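Local atomic coordinates of malic enzyme (Entamoeba histolytica, PDB entry 3NV9), a protein that probably catalyses the oxidative decarboxylation of malate to pyruvate with NADP or NAD as hydride acceptor, as malic enzymes generally do. Residues Ala418-Met423 with Leu436-Val441; Ser387-Glu392 with Phe414-Ala419; Arg374-Thr379 with Val430-Asp435; Lys125-Ile130 with Gly362-Leu367; Arg89-Gly94 with Gly129-Pro134. All blocks are in the same frame, centred on the assembly; numbering follows the deposited sequence.

Contact 1 (Ala418-Met423 with Leu436-Val441); sequences AADVAM and LTWQQV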
# COMPACT_ATOMS: atom_id res chain seq x y z
N ALA A 418 -2.36 11.19 20.52
CA ALA A 418 -3.11 9.99 20.28
C ALA A 418 -4.02 9.68 21.46
O ALA A 418 -5.18 9.30 21.28
CB ALA A 418 -2.14 8.82 20.02
N ALA A 419 -3.47 9.84 22.68
CA ALA A 419 -4.23 9.52 23.89
C ALA A 419 -5.32 10.54 24.12
O ALA A 419 -6.44 10.17 24.45
CB ALA A 419 -3.28 9.40 25.12
N ASP A 420 -5.04 11.83 23.94
CA ASP A 420 -6.13 12.82 24.10
C ASP A 420 -7.28 12.65 23.06
O ASP A 420 -8.49 12.72 23.43
CB ASP A 420 -5.60 14.25 24.03
CG ASP A 420 -4.74 14.67 25.24
OD1 ASP A 420 -4.27 15.84 25.21
OD2 ASP A 420 -4.54 13.90 26.21
N VAL A 421 -6.91 12.47 21.78
CA VAL A 421 -7.88 12.22 20.71
C VAL A 421 -8.72 10.95 21.01
O VAL A 421 -9.91 10.90 20.73
CB VAL A 421 -7.18 12.01 19.36
CG1 VAL A 421 -8.13 11.33 18.32
CG2 VAL A 421 -6.57 13.33 18.86
N ALA A 422 -8.09 9.93 21.56
CA ALA A 422 -8.78 8.67 21.89
C ALA A 422 -9.85 8.85 22.98
O ALA A 422 -10.91 8.24 22.92
CB ALA A 422 -7.77 7.61 22.32
N MET A 423 -9.54 9.68 23.97
CA MET A 423 -10.39 9.83 25.12
C MET A 423 -11.61 10.62 24.65
O MET A 423 -12.75 10.28 24.98
CB MET A 423 -9.65 10.59 26.24
CG MET A 423 -8.57 9.78 26.95
SD MET A 423 -9.11 8.20 27.63
CE MET A 423 -8.74 6.96 26.37
N LEU A 436 -10.47 1.63 27.54
CA LEU A 436 -9.05 1.86 27.79
C LEU A 436 -8.84 3.23 28.43
O LEU A 436 -9.60 4.15 28.18
CB LEU A 436 -8.22 1.75 26.51
CG LEU A 436 -8.38 0.44 25.78
CD1 LEU A 436 -7.66 0.61 24.48
CD2 LEU A 436 -7.80 -0.72 26.59
N THR A 437 -7.83 3.37 29.26
CA THR A 437 -7.63 4.61 29.90
C THR A 437 -6.67 5.46 29.03
O THR A 437 -6.14 4.97 28.02
CB THR A 437 -6.96 4.38 31.24
OG1 THR A 437 -5.83 3.51 31.03
CG2 THR A 437 -7.96 3.72 32.25
N TRP A 438 -6.42 6.68 29.46
CA TRP A 438 -5.48 7.55 28.76
C TRP A 438 -4.10 6.86 28.71
O TRP A 438 -3.44 6.80 27.64
CB TRP A 438 -5.44 8.93 29.44
CG TRP A 438 -4.59 9.90 28.75
CD1 TRP A 438 -4.98 10.86 27.87
CD2 TRP A 438 -3.16 10.04 28.87
NE1 TRP A 438 -3.90 11.58 27.44
CE2 TRP A 438 -2.77 11.10 28.03
CE3 TRP A 438 -2.18 9.37 29.62
CZ2 TRP A 438 -1.46 11.51 27.92
CZ3 TRP A 438 -0.85 9.77 29.49
CH2 TRP A 438 -0.50 10.83 28.64
N GLN A 439 -3.67 6.30 29.86
CA GLN A 439 -2.33 5.74 29.93
C GLN A 439 -2.19 4.52 29.01
O GLN A 439 -1.15 4.33 28.39
CB GLN A 439 -1.94 5.38 31.37
CG GLN A 439 -0.49 4.93 31.51
CD GLN A 439 0.52 6.05 31.18
OE1 GLN A 439 0.54 7.15 31.82
NE2 GLN A 439 1.35 5.79 30.16
N GLN A 440 -3.22 3.68 28.97
CA GLN A 440 -3.15 2.48 28.14
C GLN A 440 -3.02 2.86 26.67
O GLN A 440 -2.33 2.16 25.93
CB GLN A 440 -4.38 1.57 28.31
CG GLN A 440 -4.48 0.89 29.69
CD GLN A 440 -5.86 0.28 29.91
OE1 GLN A 440 -6.86 0.90 29.57
NE2 GLN A 440 -5.92 -0.96 30.45
N VAL A 441 -3.68 3.94 26.26
CA VAL A 441 -3.68 4.37 24.87
C VAL A 441 -2.36 5.01 24.54
O VAL A 441 -1.76 4.69 23.52
CB VAL A 441 -4.88 5.30 24.52
CG1 VAL A 441 -4.70 5.97 23.13
CG2 VAL A 441 -6.11 4.46 24.49
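Asp420 OD2 receives the indole N-H of Trp438 at 2.7 Å from NE1, with an N-H...O angle of 154°. The carboxylate oxygen is met nearly along its C-O axis and lies close to the indole plane, although the carboxylate itself is turned 48° against the ring. Trp438 reaches this position because its CG is anti to the backbone N (chi1 -176°), which carries the ring across helix 413-428. One ring face then rests on the methyl of Ala419: CB lies 3.4 Å from the centroid of the five-membered ring, close to its normal, and this is a CH-pi contact. At the ring margin the bent chain of Met423 passes at about a right angle, with CG 3.9 Å from Trp438 CD1, and SD continues toward the backbone N of Trp438. The Met423 methyl CE then comes within 3.5 Å of Leu436 O. Deeper in the contact, Val441 is a knob seated among Ala418, Ala419, Ala422 and Met423, with CG1 3.6 Å from Ala422 CB. Helix 438-461 begins here with a capping box formed by Thr437 and Gln440, in which Thr437 N donates to Gln440 OE1 at 2.7 Å. A ring held by a face contact and a near-planar edge bond probably has its rotation restricted, and the negative carboxylate would be expected to polarise the indole N-H.

Contact 2 (Ser387-Glu392 with Phe414-Ala419); sequences SRALAE and FPKEAA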
# COMPACT_ATOMS: atom_id res chain seq x y z
N SER A 387 -5.41 19.62 19.04
CA SER A 387 -4.90 20.99 19.09
C SER A 387 -4.45 21.36 20.48
O SER A 387 -3.41 21.99 20.64
CB SER A 387 -5.94 22.04 18.71
OG SER A 387 -6.62 21.74 17.54
N ARG A 388 -5.23 21.01 21.50
CA ARG A 388 -4.85 21.42 22.87
C ARG A 388 -3.62 20.66 23.26
O ARG A 388 -2.71 21.24 23.81
CB ARG A 388 -5.95 21.22 23.89
CG ARG A 388 -7.23 22.04 23.64
CD ARG A 388 -8.29 21.81 24.76
NE ARG A 388 -9.55 22.51 24.45
CZ ARG A 388 -9.68 23.84 24.28
NH1 ARG A 388 -8.65 24.66 24.42
NH2 ARG A 388 -10.88 24.34 23.98
N ALA A 389 -3.58 19.36 22.94
CA ALA A 389 -2.43 18.51 23.22
C ALA A 389 -1.17 19.07 22.57
O ALA A 389 -0.09 19.08 23.19
CB ALA A 389 -2.69 17.09 22.71
N LEU A 390 -1.30 19.53 21.31
CA LEU A 390 -0.14 20.05 20.55
C LEU A 390 0.34 21.37 21.15
O LEU A 390 1.54 21.60 21.32
CB LEU A 390 -0.47 20.24 19.04
CG LEU A 390 0.63 20.84 18.17
CD1 LEU A 390 1.94 20.12 18.33
CD2 LEU A 390 0.24 20.83 16.67
N ALA A 391 -0.61 22.24 21.42
CA ALA A 391 -0.32 23.54 21.98
C ALA A 391 0.26 23.39 23.40
O ALA A 391 1.23 24.02 23.71
CB ALA A 391 -1.56 24.34 22.02
N GLU A 392 -0.35 22.54 24.24
CA GLU A 392 0.16 22.35 25.63
C GLU A 392 1.55 21.67 25.64
O GLU A 392 2.40 22.06 26.40
CB GLU A 392 -0.82 21.55 26.48
CG GLU A 392 -2.22 22.12 26.51
CD GLU A 392 -3.25 21.16 27.15
OE1 GLU A 392 -2.91 19.99 27.44
OE2 GLU A 392 -4.41 21.59 27.34
N PHE A 414 3.30 13.05 19.68
CA PHE A 414 2.28 12.26 19.00
C PHE A 414 1.56 11.21 19.84
O PHE A 414 0.40 11.04 19.65
CB PHE A 414 2.78 11.76 17.66
CG PHE A 414 3.35 12.84 16.85
CD1 PHE A 414 2.51 13.74 16.21
CD2 PHE A 414 4.72 13.03 16.81
CE1 PHE A 414 3.05 14.84 15.53
CE2 PHE A 414 5.28 14.08 16.10
CZ PHE A 414 4.45 15.01 15.46
N PRO A 415 2.24 10.54 20.78
CA PRO A 415 1.48 9.67 21.69
C PRO A 415 0.58 10.47 22.59
O PRO A 415 -0.49 9.99 22.98
CB PRO A 415 2.58 8.89 22.49
CG PRO A 415 3.83 9.74 22.30
CD PRO A 415 3.70 10.40 20.94
N LYS A 416 0.96 11.70 22.89
CA LYS A 416 0.07 12.52 23.68
C LYS A 416 -1.18 12.92 22.84
O LYS A 416 -2.34 12.80 23.33
CB LYS A 416 0.85 13.73 24.21
CG LYS A 416 0.03 14.82 24.80
CD LYS A 416 0.96 15.99 25.06
CE LYS A 416 0.21 17.21 25.68
NZ LYS A 416 -0.04 16.90 27.16
N GLU A 417 -0.98 13.40 21.60
CA GLU A 417 -2.14 13.60 20.68
C GLU A 417 -2.99 12.35 20.63
O GLU A 417 -4.18 12.43 20.74
CB GLU A 417 -1.76 14.02 19.25
CG GLU A 417 -1.18 15.41 19.17
CD GLU A 417 -0.78 15.84 17.77
OE1 GLU A 417 -0.67 14.99 16.89
OE2 GLU A 417 -0.59 17.05 17.55
N ALA A 418 -2.36 11.19 20.52
CA ALA A 418 -3.11 9.99 20.28
C ALA A 418 -4.02 9.68 21.46
O ALA A 418 -5.18 9.30 21.28
CB ALA A 418 -2.14 8.82 20.02
N ALA A 419 -3.47 9.84 22.68
CA ALA A 419 -4.23 9.52 23.89
C ALA A 419 -5.32 10.54 24.12
O ALA A 419 -6.44 10.17 24.45
CB ALA A 419 -3.28 9.40 25.12
O HOH W 1 -0.51 19.20 28.70
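The carboxylate of Glu417 meets Leu390 through one oxygen, OE2, which lies 3.5 Å from Leu390 CB; the other oxygen, OE1, packs near Gly365 CA. The two side chains run side by side and point the same way. The second carboxylate, that of Glu392, joins Lys416 through water: OE1 accepts from the water at 2.8 Å, and Lys416 NZ donates to the same water at 2.8 Å. The direct separation of Glu392 OE1 and Lys416 NZ is 4.2 Å, too long for a direct ion pair, so the water mediates the pairing of opposite charges. The Lys416 chain, extended through chi1 to chi3, carries CE to 3.1 Å from Ala389 O, and the turn at chi4 (76°) swings NZ toward the shared water. Between the two polar ends Ala389 CB packs 4.1 Å from Lys416 CG and equally close to Glu417 CA. This small residue permits the close pass of the segments, whose axes approach to 8.8 Å and run nearly antiparallel, at 150°. Helix 380-396 is thus joined to helix 413-428 on one flank; helix 193-213 packs on Ser387 and Leu390, and helix 438-461 lies against Pro415, Ala418 and Ala419.

Contact 3 (Arg374-Thr379 with Val430-Asp435); sequences RARKIT and VARVTD. With SO4 (sulfate ion), chain I.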
# COMPACT_ATOMS: atom_id res chain seq x y z
N ARG A 374 -10.57 2.50 17.55
CA ARG A 374 -11.51 2.24 16.46
C ARG A 374 -12.64 3.30 16.38
O ARG A 374 -13.80 2.97 16.31
CB ARG A 374 -12.06 0.81 16.56
CG ARG A 374 -10.98 -0.28 16.36
CD ARG A 374 -11.59 -1.63 16.03
NE ARG A 374 -12.63 -1.45 15.00
CZ ARG A 374 -13.79 -2.10 14.94
NH1 ARG A 374 -14.11 -3.02 15.85
NH2 ARG A 374 -14.64 -1.80 13.96
N ALA A 375 -12.28 4.58 16.35
CA ALA A 375 -13.28 5.59 16.13
C ALA A 375 -13.89 5.43 14.76
O ALA A 375 -13.20 5.12 13.75
CB ALA A 375 -12.74 7.00 16.29
N ARG A 376 -15.19 5.65 14.74
CA ARG A 376 -16.00 5.53 13.53
C ARG A 376 -15.80 6.72 12.63
O ARG A 376 -15.81 6.58 11.42
CB ARG A 376 -17.49 5.42 13.90
CG ARG A 376 -17.88 4.12 14.63
CD ARG A 376 -19.39 4.25 15.00
NE ARG A 376 -19.80 3.37 16.07
CZ ARG A 376 -20.19 2.10 15.88
NH1 ARG A 376 -20.19 1.57 14.66
NH2 ARG A 376 -20.57 1.36 16.94
N LYS A 377 -15.58 7.89 13.22
CA LYS A 377 -15.49 9.16 12.48
C LYS A 377 -14.41 9.98 13.16
O LYS A 377 -14.18 9.76 14.35
CB LYS A 377 -16.80 9.94 12.64
CG LYS A 377 -17.98 9.41 11.82
CD LYS A 377 -19.42 9.75 12.43
CE LYS A 377 -19.43 11.08 13.21
NZ LYS A 377 -20.79 11.33 13.78
N ILE A 378 -13.79 10.94 12.45
CA ILE A 378 -12.96 11.92 13.13
C ILE A 378 -13.87 13.08 13.39
O ILE A 378 -14.27 13.77 12.46
CB ILE A 378 -11.67 12.43 12.36
CG1 ILE A 378 -10.68 11.32 11.92
CG2 ILE A 378 -10.89 13.37 13.22
CD1 ILE A 378 -10.52 10.11 12.80
N THR A 379 -14.18 13.33 14.67
CA THR A 379 -15.12 14.44 14.98
C THR A 379 -14.33 15.71 15.11
O THR A 379 -13.11 15.64 15.25
CB THR A 379 -15.88 14.21 16.29
OG1 THR A 379 -14.92 14.18 17.34
CG2 THR A 379 -16.64 12.90 16.23
N VAL A 430 -18.06 8.02 19.50
CA VAL A 430 -17.66 7.42 18.24
C VAL A 430 -16.66 6.25 18.37
O VAL A 430 -16.41 5.54 17.37
CB VAL A 430 -17.22 8.48 17.25
CG1 VAL A 430 -18.33 9.51 17.14
CG2 VAL A 430 -15.88 9.15 17.69
N ALA A 431 -16.14 6.02 19.57
CA ALA A 431 -15.20 4.91 19.78
C ALA A 431 -15.88 3.56 19.91
O ALA A 431 -16.91 3.44 20.57
CB ALA A 431 -14.30 5.18 20.99
N ARG A 432 -15.28 2.56 19.27
CA ARG A 432 -15.75 1.19 19.28
C ARG A 432 -14.95 0.33 20.27
O ARG A 432 -15.21 -0.84 20.47
CB ARG A 432 -15.71 0.61 17.86
CG ARG A 432 -16.78 1.26 16.94
CD ARG A 432 -16.81 0.61 15.54
NE ARG A 432 -15.75 1.17 14.69
CZ ARG A 432 -15.75 1.20 13.36
NH1 ARG A 432 -16.78 0.73 12.66
NH2 ARG A 432 -14.70 1.74 12.72
N VAL A 433 -13.95 0.96 20.87
CA VAL A 433 -13.16 0.38 21.96
C VAL A 433 -13.18 1.44 23.05
O VAL A 433 -12.51 2.48 22.92
CB VAL A 433 -11.68 0.17 21.55
CG1 VAL A 433 -10.81 -0.15 22.80
CG2 VAL A 433 -11.55 -0.91 20.48
N THR A 434 -13.96 1.18 24.11
CA THR A 434 -14.37 2.23 25.06
C THR A 434 -13.81 2.14 26.49
O THR A 434 -14.06 3.03 27.31
CB THR A 434 -15.93 2.24 25.26
OG1 THR A 434 -16.37 0.91 25.60
CG2 THR A 434 -16.64 2.77 24.00
N ASP A 435 -13.14 1.08 26.82
CA ASP A 435 -12.75 0.94 28.21
C ASP A 435 -11.23 1.05 28.47
O ASP A 435 -10.76 0.60 29.52
CB ASP A 435 -13.28 -0.38 28.75
CG ASP A 435 -14.80 -0.46 28.67
OD1 ASP A 435 -15.47 0.55 28.92
OD2 ASP A 435 -15.33 -1.55 28.36
S SO4 I . -19.71 -1.60 14.77
O1 SO4 I . -19.54 -0.94 16.06
O2 SO4 I . -19.70 -3.04 15.01
O3 SO4 I . -20.98 -1.19 14.16
O4 SO4 I . -18.64 -1.25 13.83
O HOH W 2 -12.13 2.30 13.47
O HOH W 3 -19.30 3.68 18.57
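Arg432 and Arg374 are brought against each other by bends at the same place in their chains: chi3 is -81° in Arg432 and 45° in Arg374. The two side chains cross at about a right angle, and Arg374 NH2 comes to lie over the centre of the Arg432 guanidinium, 3.3 Å from its CZ. On the opposite face sits Arg376 CG, offset toward the rim, so the flat group is held between two neighbours. Arg432 NE also donates to Arg374 O at 3.1 Å, which helps to fix the rotation of the guanidinium. Arg432 NH1 gives one bond to sulfate O4 at 3.0 Å and another to the backbone O of Asp187. Arg376 adds an almost straight bond from NH1 to sulfate O3 at 2.9 Å, with the oxygen in the guanidinium plane. The backbones are tied as well: Arg376 N donates to Val430 O at 2.9 Å, and water links Ala375 O with Arg432 NH2. Farther along, the Val430 methyl CG1 meets Thr379 CG2 tip to tip at 3.9 Å, while Thr379 OG1 bonds to Asp428 and caps Met382 N. Arg374, with positive phi, is the C-prime residue of a Schellman motif that ends helix 363-372. Two interhelical loops meet here in an arginine-rich surface whose sulfate, probably from the crystallisation liquor, is consistent with an anion-binding patch.

Contact 4 (Lys125-Ile130 with Gly362-Leu367); sequences KYLGGI and GFPGIL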
# COMPACT_ATOMS: atom_id res chain seq x y z
N LYS A 125 4.36 6.96 9.40
CA LYS A 125 5.14 5.90 10.01
C LYS A 125 6.08 6.47 11.06
O LYS A 125 6.06 6.01 12.19
CB LYS A 125 5.91 5.09 8.98
CG LYS A 125 6.70 3.96 9.64
CD LYS A 125 5.80 2.85 10.16
CE LYS A 125 6.63 1.64 10.51
NZ LYS A 125 5.75 0.48 10.77
N TYR A 126 6.85 7.49 10.69
CA TYR A 126 7.92 7.97 11.52
C TYR A 126 7.49 8.84 12.71
O TYR A 126 8.19 8.92 13.72
CB TYR A 126 8.95 8.65 10.64
CG TYR A 126 10.29 8.85 11.29
CD1 TYR A 126 11.09 7.78 11.61
CD2 TYR A 126 10.77 10.13 11.56
CE1 TYR A 126 12.36 7.97 12.19
CE2 TYR A 126 12.03 10.33 12.15
CZ TYR A 126 12.82 9.23 12.46
OH TYR A 126 14.05 9.35 13.08
N LEU A 127 6.35 9.51 12.59
CA LEU A 127 5.81 10.34 13.66
C LEU A 127 4.68 9.61 14.36
O LEU A 127 4.52 9.74 15.57
CB LEU A 127 5.26 11.71 13.14
CG LEU A 127 6.24 12.51 12.27
CD1 LEU A 127 5.66 13.88 11.81
CD2 LEU A 127 7.66 12.65 12.96
N GLY A 128 3.88 8.84 13.60
CA GLY A 128 2.73 8.24 14.19
C GLY A 128 2.69 6.73 14.44
O GLY A 128 1.72 6.23 15.04
N GLY A 129 3.67 5.98 13.95
CA GLY A 129 3.58 4.55 14.17
C GLY A 129 2.51 3.93 13.29
O GLY A 129 2.11 2.80 13.55
N ILE A 130 2.10 4.64 12.24
CA ILE A 130 1.06 4.18 11.36
C ILE A 130 1.59 3.57 10.06
O ILE A 130 2.53 4.11 9.48
CB ILE A 130 0.12 5.34 11.08
CG1 ILE A 130 -0.45 5.83 12.43
CG2 ILE A 130 -1.03 4.93 10.21
CD1 ILE A 130 -0.94 7.23 12.38
N GLY A 362 -0.23 17.25 13.33
CA GLY A 362 -1.53 16.88 13.92
C GLY A 362 -2.04 15.55 13.36
O GLY A 362 -2.48 14.69 14.11
N PHE A 363 -1.90 15.31 12.06
CA PHE A 363 -2.41 14.00 11.55
C PHE A 363 -1.83 12.67 12.15
O PHE A 363 -2.58 11.69 12.34
CB PHE A 363 -2.51 13.98 10.01
CG PHE A 363 -1.18 13.90 9.26
CD1 PHE A 363 -0.77 14.93 8.44
CD2 PHE A 363 -0.41 12.73 9.30
CE1 PHE A 363 0.41 14.85 7.72
CE2 PHE A 363 0.75 12.62 8.55
CZ PHE A 363 1.19 13.70 7.78
N PRO A 364 -0.51 12.63 12.48
CA PRO A 364 0.01 11.35 12.99
C PRO A 364 -0.68 10.97 14.30
O PRO A 364 -1.02 9.78 14.51
CB PRO A 364 1.51 11.61 13.20
CG PRO A 364 1.80 12.73 12.23
CD PRO A 364 0.56 13.59 12.21
N GLY A 365 -0.93 11.98 15.11
CA GLY A 365 -1.55 11.82 16.43
C GLY A 365 -3.04 11.59 16.30
O GLY A 365 -3.58 10.70 16.93
N ILE A 366 -3.72 12.38 15.47
CA ILE A 366 -5.17 12.13 15.23
C ILE A 366 -5.47 10.70 14.73
O ILE A 366 -6.26 9.98 15.33
CB ILE A 366 -5.78 13.24 14.32
CG1 ILE A 366 -5.70 14.57 15.04
CG2 ILE A 366 -7.25 12.96 13.96
CD1 ILE A 366 -5.88 15.84 14.08
N LEU A 367 -4.84 10.28 13.64
CA LEU A 367 -5.10 8.97 13.11
C LEU A 367 -4.69 7.89 14.13
O LEU A 367 -5.37 6.88 14.28
CB LEU A 367 -4.35 8.76 11.76
CG LEU A 367 -4.93 9.62 10.62
CD1 LEU A 367 -3.93 9.96 9.51
CD2 LEU A 367 -6.20 8.94 10.03
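Pro364 packs broadly on Leu127 and Gly128, whereas Ile130 meets the other segment through a single methyl; the contact is buried throughout, and its sparse side is the one toward Leu367. In the broad part Pro364 CB lies 3.7 Å from both Gly128 N and Gly128 CA, and the CA atoms of Gly128 and Pro364 are 4.3 Å apart. So close an approach is possible because Gly128 has no side chain to keep the proline ring away. Pro364 CG meanwhile lies 3.7 Å from Leu127 CB, the two side chains running side by side in the same direction. The narrower part depends on Ile130, whose CG1 is anti to its carbonyl carbon (chi1 -58°), with an extended chi2 that carries CD1 to helix 363-372. This methyl stands 3.3 Å from Pro364 O and 3.8 Å from Leu367 CB, and the isoleucine and leucine side chains cross at about a right angle. No hydrogen bond joins the two segments; the contact between them is made by van der Waals packing. Gly129, with positive phi, leads the chain out of its helix toward strand 131-136, and Gly362 is the N-cap of helix 363-372. The end of helix 114-128, the crossover helix of a parallel beta-alpha-beta unit, is therefore docked on the first turn of a helix far along the chain, the two lying in different family regions of the malic enzyme.

Contact 5 (Arg89-Gly94 with Gly129-Pro134); sequences RGNFVG and GIDAVP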
# COMPACT_ATOMS: atom_id res chain seq x y z
N ARG A 89 -4.41 -4.53 8.34
CA ARG A 89 -5.55 -3.58 8.23
C ARG A 89 -5.75 -2.67 9.47
O ARG A 89 -5.91 -1.44 9.35
CB ARG A 89 -6.85 -4.30 7.91
CG ARG A 89 -8.05 -3.34 7.80
CD ARG A 89 -9.37 -4.11 7.46
NE ARG A 89 -10.41 -3.18 6.96
CZ ARG A 89 -11.73 -3.42 6.88
NH1 ARG A 89 -12.26 -4.62 7.23
NH2 ARG A 89 -12.53 -2.46 6.40
N GLY A 90 -5.73 -3.27 10.65
CA GLY A 90 -5.93 -2.51 11.89
C GLY A 90 -4.99 -1.35 12.10
O GLY A 90 -5.33 -0.41 12.83
N ASN A 91 -3.81 -1.37 11.45
CA ASN A 91 -2.92 -0.19 11.54
C ASN A 91 -2.64 0.44 10.15
O ASN A 91 -1.65 1.15 9.98
CB ASN A 91 -1.64 -0.60 12.32
CG ASN A 91 -0.76 0.61 12.78
OD1 ASN A 91 0.46 0.59 12.55
ND2 ASN A 91 -1.35 1.61 13.40
N PHE A 92 -3.54 0.23 9.16
CA PHE A 92 -3.24 0.53 7.72
C PHE A 92 -4.08 1.71 7.26
O PHE A 92 -5.34 1.66 7.32
CB PHE A 92 -3.53 -0.71 6.81
CG PHE A 92 -2.81 -0.72 5.46
CD1 PHE A 92 -1.58 -0.05 5.26
CD2 PHE A 92 -3.33 -1.50 4.40
CE1 PHE A 92 -0.90 -0.12 4.00
CE2 PHE A 92 -2.67 -1.57 3.14
CZ PHE A 92 -1.46 -0.87 2.94
N VAL A 93 -3.40 2.76 6.80
CA VAL A 93 -4.04 3.98 6.37
C VAL A 93 -3.81 4.19 4.89
O VAL A 93 -2.68 4.00 4.43
CB VAL A 93 -3.58 5.18 7.19
CG1 VAL A 93 -4.09 6.48 6.56
CG2 VAL A 93 -4.12 5.04 8.68
N GLY A 94 -4.88 4.51 4.13
CA GLY A 94 -4.74 4.87 2.71
C GLY A 94 -4.74 6.37 2.50
O GLY A 94 -5.61 7.04 2.99
N GLY A 129 3.67 5.98 13.95
CA GLY A 129 3.58 4.55 14.17
C GLY A 129 2.51 3.93 13.29
O GLY A 129 2.11 2.80 13.55
N ILE A 130 2.10 4.64 12.24
CA ILE A 130 1.06 4.18 11.36
C ILE A 130 1.59 3.57 10.06
O ILE A 130 2.53 4.11 9.48
CB ILE A 130 0.12 5.34 11.08
CG1 ILE A 130 -0.45 5.83 12.43
CG2 ILE A 130 -1.03 4.93 10.21
CD1 ILE A 130 -0.94 7.23 12.38
N ASP A 131 1.05 2.41 9.62
CA ASP A 131 1.45 1.91 8.25
C ASP A 131 0.56 2.55 7.18
O ASP A 131 -0.63 2.51 7.29
CB ASP A 131 1.42 0.39 8.18
CG ASP A 131 2.44 -0.23 9.13
OD1 ASP A 131 3.65 0.03 8.96
OD2 ASP A 131 2.04 -0.96 10.06
N ALA A 132 1.12 3.21 6.18
CA ALA A 132 0.28 3.98 5.26
C ALA A 132 0.92 3.95 3.87
O ALA A 132 2.14 3.84 3.76
CB ALA A 132 0.13 5.34 5.74
N VAL A 133 0.10 3.96 2.82
CA VAL A 133 0.63 4.03 1.51
C VAL A 133 -0.10 5.09 0.65
O VAL A 133 -1.26 5.36 0.84
CB VAL A 133 0.67 2.66 0.79
CG1 VAL A 133 1.75 1.77 1.38
CG2 VAL A 133 -0.68 2.02 0.73
N PRO A 134 0.63 5.71 -0.28
CA PRO A 134 -0.09 6.62 -1.18
C PRO A 134 -1.12 5.83 -2.04
O PRO A 134 -0.84 4.69 -2.48
CB PRO A 134 1.04 7.23 -2.03
CG PRO A 134 2.25 6.30 -1.85
CD PRO A 134 2.01 5.40 -0.70
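Phe92 and Val133 slant across each other on one face of the sheet, Phe92 CZ lying 3.7 Å from Val133 CG2. The ring reaches out because its CG is anti to the backbone N (chi1 -159°), and its edge is turned to the neighbouring strand, with CD1 3.4 Å from Asp131 O. Asp131, on the same face as Phe92, crosses the side chain of Asn91 at about a right angle, the amide and carboxylate planes being 81° apart. Its OD1 accepts from Ile49 N of the second subunit and forms a salt bridge with Lys125. On the other face Val93 directs CG2 at Ile130 CG2, a tight 3.4 Å, and sets its CB 4.0 Å from Ala132 CB. The backbones beneath are parallel, with axes 22° apart, and three bonds alternate between them: Asp131 N to Asn91 O at 3.0 Å, Val93 N to Asp131 O at 2.8 Å, and Val133 N to Val93 O at 3.2 Å. Strands 92-97 and 131-136 thus close the beta-alpha-beta crossover through helix 114-128, which packs on Val93 and Ala132 through Met124, while helix 363-372 reaches Val93 through Leu371. Strand 164-167 continues the sheet beyond strand 92-97, and Ile49 of the second subunit lies against Phe92 and Val133.

How the contacts relate
Along the chain contact 5 comes first, in the N-terminal family region, and shares Gly129 and Ile130 with contact 4, their centres about 10 Å apart. Contact 4 bridges more than 230 residues to helix 363-372, the first of the helices and interhelical loops that carry the other three. Contacts 1 and 2 share Ala418 and Ala419 on helix 413-428, and contact 2 is nested in the loop that contact 3 closes. Contact 4 touches contacts 1, 2 and 3, whereas contact 5 lies about 17 to 20 Å between centres from those three. Contact 4 is thus one of the places where the C-terminal helices meet the parallel sheet and its crossover helix, while contacts 4 and 5 both meet the second subunit.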